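Local coordinates for protein ATP-dependent Clp protease proteolytic subunit (Plasmodium falciparum, PDB 4GM2) that serves as the inactive subunit of the apicoplast-localized Clp protease complex of the malaria parasite, a member of the peptidase S14 family found here in an assembly of seven chains, at residues Tyr38-Ile41 / Ser42-Ile46; Gly118-Gly121 / Tyr122-Ser125. All coordinates share one frame; numbering follows the deposited sequence.

Contact 1 of 2, residues Tyr38-Ile41 / Ser42-Ile46; sequences YPHI and SEQII
The imidazole of His40 meets the Gln44 side chain at its edge: Gln44 NE2 lies close to the ring plane, 3.6 Å from His40 ND1. Both side chains point the same way and run alongside each other, but imidazole and amide planes are turned 57° apart, so the two groups do not stack. Because His40 CG sits between its own backbone N and carbonyl carbon (chi1 66°), the ring is swung round beside the residue one helical turn later. The Tyr38 ring is likewise met at an edge, in plane, by Ile41 CG1.

The Gln44 aliphatic stem also packs on the His40 carbonyl, with Gln44 CG 3.3 Å from His40 O, while Gln44 N bonds to the same oxygen. Ile41 is touched by two side chains: its CG2 lies 3.9 Å from Ile45 CD1, and its CD1 lies 3.8 Å from Gln44 OE1. Ser42 OG approaches Pro39 O at 3.0 Å, yet Asp84 offers its proton a second, weak acceptor. Ser42, Ile45 and Ile46 turn to Ile88 of helix 81-94, whereas the Glu43 carboxylate bonds to Ser34 of the second subunit.

Tyr38 occupies the N-cap position, and its carbonyl O takes two donors, Ile41 N at 2.9 Å and Ser42 N at 3.3 Å, three and four residues further along the chain. Ile45 N continues the i to i+4 pattern onto Ile41 O at 2.9 Å. Such a ladder identifies the first turns of helix 39-55, the connecting helix of the beta-alpha-beta unit between parallel strands 30-33 and 61-67.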
loop_
_atom_site.group_PDB
_atom_site.type_symbol
_atom_site.label_atom_id
_atom_site.label_comp_id
_atom_site.label_asym_id
_atom_site.label_seq_id
_atom_site.Cartn_x
_atom_site.Cartn_y
_atom_site.Cartn_z
ATOM N N TYR A 38 -3.840 -22.849 -1.946
ATOM C CA TYR A 38 -4.884 -22.047 -2.590
ATOM C C TYR A 38 -4.580 -21.890 -4.083
ATOM O O TYR A 38 -3.431 -22.061 -4.495
ATOM C CB TYR A 38 -4.956 -20.653 -1.960
ATOM C CG TYR A 38 -5.191 -20.629 -0.469
ATOM C CD1 TYR A 38 -4.132 -20.428 0.416
ATOM C CD2 TYR A 38 -6.473 -20.785 0.061
ATOM C CE1 TYR A 38 -4.339 -20.399 1.786
ATOM C CE2 TYR A 38 -6.691 -20.754 1.429
ATOM C CZ TYR A 38 -5.622 -20.564 2.284
ATOM O OH TYR A 38 -5.830 -20.534 3.641
ATOM N N PRO A 39 -5.602 -21.547 -4.897
ATOM C CA PRO A 39 -5.392 -21.318 -6.335
ATOM C C PRO A 39 -4.172 -20.448 -6.661
ATOM O O PRO A 39 -3.425 -20.771 -7.588
ATOM C CB PRO A 39 -6.680 -20.618 -6.768
ATOM C CG PRO A 39 -7.718 -21.160 -5.843
ATOM C CD PRO A 39 -7.034 -21.490 -4.540
ATOM N N HIS A 40 -3.965 -19.376 -5.899
ATOM C CA HIS A 40 -2.849 -18.459 -6.140
ATOM C C HIS A 40 -1.514 -18.998 -5.693
ATOM O O HIS A 40 -0.469 -18.559 -6.185
ATOM C CB HIS A 40 -3.112 -17.100 -5.500
ATOM C CG HIS A 40 -3.153 -17.132 -3.996
ATOM N ND1 HIS A 40 -2.062 -16.920 -3.239
ATOM C CD2 HIS A 40 -4.209 -17.355 -3.112
ATOM C CE1 HIS A 40 -2.396 -17.003 -1.936
ATOM N NE2 HIS A 40 -3.710 -17.270 -1.860
ATOM N N ILE A 41 -1.533 -19.942 -4.754
ATOM C CA ILE A 41 -0.306 -20.560 -4.246
ATOM C C ILE A 41 0.319 -21.467 -5.302
ATOM O O ILE A 41 1.527 -21.404 -5.540
ATOM C CB ILE A 41 -0.548 -21.329 -2.921
ATOM C CG1 ILE A 41 -0.823 -20.354 -1.762
ATOM C CG2 ILE A 41 0.605 -22.276 -2.605
ATOM C CD1 ILE A 41 0.301 -19.391 -1.428
ATOM N N SER A 42 -0.507 -22.294 -5.943
ATOM C CA SER A 42 -0.025 -23.209 -6.980
ATOM C C SER A 42 0.499 -22.434 -8.186
ATOM O O SER A 42 1.433 -22.869 -8.859
ATOM C CB SER A 42 -1.103 -24.224 -7.383
ATOM O OG SER A 42 -2.305 -23.594 -7.789
ATOM N N GLU A 43 -0.094 -21.271 -8.432
ATOM C CA GLU A 43 0.386 -20.358 -9.458
ATOM C C GLU A 43 1.768 -19.804 -9.101
ATOM O O GLU A 43 2.636 -19.694 -9.964
ATOM C CB GLU A 43 -0.615 -19.225 -9.645
ATOM C CG GLU A 43 -0.099 -18.042 -10.440
ATOM C CD GLU A 43 -0.965 -16.820 -10.242
ATOM O OE1 GLU A 43 -2.110 -16.806 -10.757
ATOM O OE2 GLU A 43 -0.499 -15.879 -9.560
ATOM N N GLN A 44 1.961 -19.471 -7.827
ATOM C CA GLN A 44 3.231 -18.940 -7.335
ATOM C C GLN A 44 4.361 -19.967 -7.367
ATOM O O GLN A 44 5.498 -19.624 -7.691
ATOM C CB GLN A 44 3.072 -18.398 -5.920
ATOM C CG GLN A 44 2.429 -17.028 -5.848
ATOM C CD GLN A 44 2.089 -16.621 -4.427
ATOM O OE1 GLN A 44 2.649 -17.150 -3.460
ATOM N NE2 GLN A 44 1.168 -15.675 -4.291
ATOM N N ILE A 45 4.048 -21.214 -7.017
ATOM C CA ILE A 45 5.016 -22.307 -7.068
ATOM C C ILE A 45 5.511 -22.519 -8.499
ATOM O O ILE A 45 6.719 -22.575 -8.741
ATOM C CB ILE A 45 4.430 -23.612 -6.492
ATOM C CG1 ILE A 45 4.151 -23.447 -4.994
ATOM C CG2 ILE A 45 5.373 -24.786 -6.731
ATOM C CD1 ILE A 45 3.217 -24.490 -4.409
ATOM N N ILE A 46 4.579 -22.621 -9.444
ATOM C CA ILE A 46 4.931 -22.778 -10.853
ATOM C C ILE A 46 5.740 -21.576 -11.353
ATOM O O ILE A 46 6.753 -21.747 -12.034
ATOM C CB ILE A 46 3.685 -23.031 -11.733
ATOM C CG1 ILE A 46 3.086 -24.404 -11.407
ATOM C CG2 ILE A 46 4.038 -22.957 -13.213
ATOM C CD1 ILE A 46 1.669 -24.609 -11.907
#

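Contact 2 of 2, residues Gly118-Gly121 / Tyr122-Ser125; sequences GKKG and YRFS
Tyr122 N donates to Lys119 O at 2.8 Å, with an N-H...O angle of 149°. The side chains of the same two residues run side by side: Lys119 CD comes obliquely to the Tyr122 ring, 3.5 Å from Tyr122 CD2. An almost fully extended lysine chain, from CG placed opposite the backbone N (chi1 -174°) out to CE, keeps its methylenes beside the ring. Gly121 O lies over one face of the phenol, 3.7 Å from Tyr122 CG, while Lys120 O lies at the ring edge, near its plane.

Arg123 doubles back over the turn. Its CD packs 3.4 Å from Gly118 O, and its CG is 3.6 Å from Lys119 O. Further out, Lys120 CG lies over the rim of one face of the guanidinium, 4.1 Å from Arg123 NH2.

The backbone bond closes a type II beta turn from Lys119 to Tyr122, with Gly121 at its third position; its positive phi of 104° lies in the region a type II turn needs at that position, where glycine is favoured. The turn leads the chain from helix 110-116 into strand 123-125 of the parallel sheet.

What fixes the arginine lies in the next shell. Asp199 forms a salt bridge with Arg123 NE, and NH1 bonds to the carbonyls of Ser116 and Asn169. Lys120 NZ bonds to Lys168 O and stays 5.4 Å from Arg123 NH1, a separation of like charges that the nearby Asp199 carboxylate may ease. Tyr122 stacks on Tyr100 and Phe124 meets Tyr102, while backbone hydrogen bonds link Tyr122 and Phe124 with Thr101 and so tie the chain to strand 99-103.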
loop_
_atom_site.group_PDB
_atom_site.type_symbol
_atom_site.label_atom_id
_atom_site.label_comp_id
_atom_site.label_asym_id
_atom_site.label_seq_id
_atom_site.Cartn_x
_atom_site.Cartn_y
_atom_site.Cartn_z
ATOM N N GLY A 118 9.720 -35.024 -5.333
ATOM C CA GLY A 118 11.106 -34.569 -5.360
ATOM C C GLY A 118 12.015 -35.643 -5.925
ATOM O O GLY A 118 11.630 -36.815 -6.002
ATOM N N LYS A 119 13.219 -35.242 -6.331
ATOM C CA LYS A 119 14.205 -36.164 -6.886
ATOM C C LYS A 119 14.445 -37.329 -5.929
ATOM O O LYS A 119 14.645 -37.123 -4.729
ATOM C CB LYS A 119 15.518 -35.428 -7.178
ATOM C CG LYS A 119 16.568 -36.271 -7.888
ATOM C CD LYS A 119 17.939 -35.618 -7.817
ATOM C CE LYS A 119 18.991 -36.419 -8.567
ATOM N NZ LYS A 119 18.718 -36.496 -10.031
ATOM N N LYS A 120 14.409 -38.550 -6.457
ATOM C CA LYS A 120 14.667 -39.730 -5.637
ATOM C C LYS A 120 16.064 -39.679 -5.035
ATOM O O LYS A 120 17.057 -39.482 -5.743
ATOM C CB LYS A 120 14.445 -41.028 -6.415
ATOM C CG LYS A 120 12.976 -41.411 -6.532
ATOM C CD LYS A 120 12.792 -42.907 -6.754
ATOM C CE LYS A 120 11.319 -43.273 -6.880
ATOM N NZ LYS A 120 10.709 -42.738 -8.130
ATOM N N GLY A 121 16.112 -39.835 -3.716
ATOM C CA GLY A 121 17.342 -39.723 -2.946
ATOM C C GLY A 121 17.394 -38.401 -2.216
ATOM O O GLY A 121 18.148 -38.242 -1.255
ATOM N N TYR A 122 16.578 -37.454 -2.673
ATOM C CA TYR A 122 16.605 -36.088 -2.159
ATOM C C TYR A 122 15.237 -35.602 -1.672
ATOM O O TYR A 122 14.909 -34.413 -1.765
ATOM C CB TYR A 122 17.179 -35.143 -3.214
ATOM C CG TYR A 122 18.638 -35.382 -3.529
ATOM C CD1 TYR A 122 19.636 -34.686 -2.852
ATOM C CD2 TYR A 122 19.023 -36.299 -4.509
ATOM C CE1 TYR A 122 20.975 -34.895 -3.137
ATOM C CE2 TYR A 122 20.360 -36.516 -4.801
ATOM C CZ TYR A 122 21.330 -35.810 -4.111
ATOM O OH TYR A 122 22.662 -36.016 -4.391
ATOM N N ARG A 123 14.450 -36.535 -1.147
ATOM C CA ARG A 123 13.210 -36.201 -0.465
ATOM C C ARG A 123 13.430 -36.370 1.037
ATOM O O ARG A 123 13.620 -37.485 1.533
ATOM C CB ARG A 123 12.068 -37.083 -0.963
ATOM C CG ARG A 123 11.817 -36.972 -2.460
ATOM C CD ARG A 123 10.863 -38.051 -2.945
ATOM N NE ARG A 123 11.410 -39.397 -2.785
ATOM C CZ ARG A 123 10.731 -40.516 -3.019
ATOM N NH1 ARG A 123 9.470 -40.465 -3.427
ATOM N NH2 ARG A 123 11.314 -41.690 -2.842
ATOM N N PHE A 124 13.412 -35.248 1.748
ATOM C CA PHE A 124 13.787 -35.205 3.157
ATOM C C PHE A 124 12.605 -34.874 4.052
ATOM O O PHE A 124 11.609 -34.307 3.602
ATOM C CB PHE A 124 14.899 -34.169 3.376
ATOM C CG PHE A 124 16.078 -34.337 2.458
ATOM C CD1 PHE A 124 17.067 -35.273 2.738
ATOM C CD2 PHE A 124 16.196 -33.562 1.313
ATOM C CE1 PHE A 124 18.152 -35.431 1.891
ATOM C CE2 PHE A 124 17.279 -33.714 0.466
ATOM C CZ PHE A 124 18.258 -34.650 0.753
ATOM N N SER A 125 12.730 -35.229 5.327
ATOM C CA SER A 125 11.736 -34.884 6.330
ATOM C C SER A 125 12.384 -34.619 7.685
ATOM O O SER A 125 13.427 -35.191 8.008
ATOM C CB SER A 125 10.699 -35.996 6.462
ATOM O OG SER A 125 9.804 -35.716 7.523
#

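How the contacts relate
Both contacts are chain entries into regular elements: contact 1 starts helix 39-55, and contact 2 delivers the chain into strand 123-125. Their centres are 22 Å apart and their nearest atoms about 11 Å apart, so they do not touch. The linkage between them is indirect. Helix 81-94 meets contact 1 through Ile88 and is followed in sequence by strand 99-103, the sheet neighbour of the strand in contact 2. Their relation to the assembly differs: residues 38-46 reach the second subunit, where Ile46 packs on Phe32, whereas no other chain of the assembly touches residues 118-125.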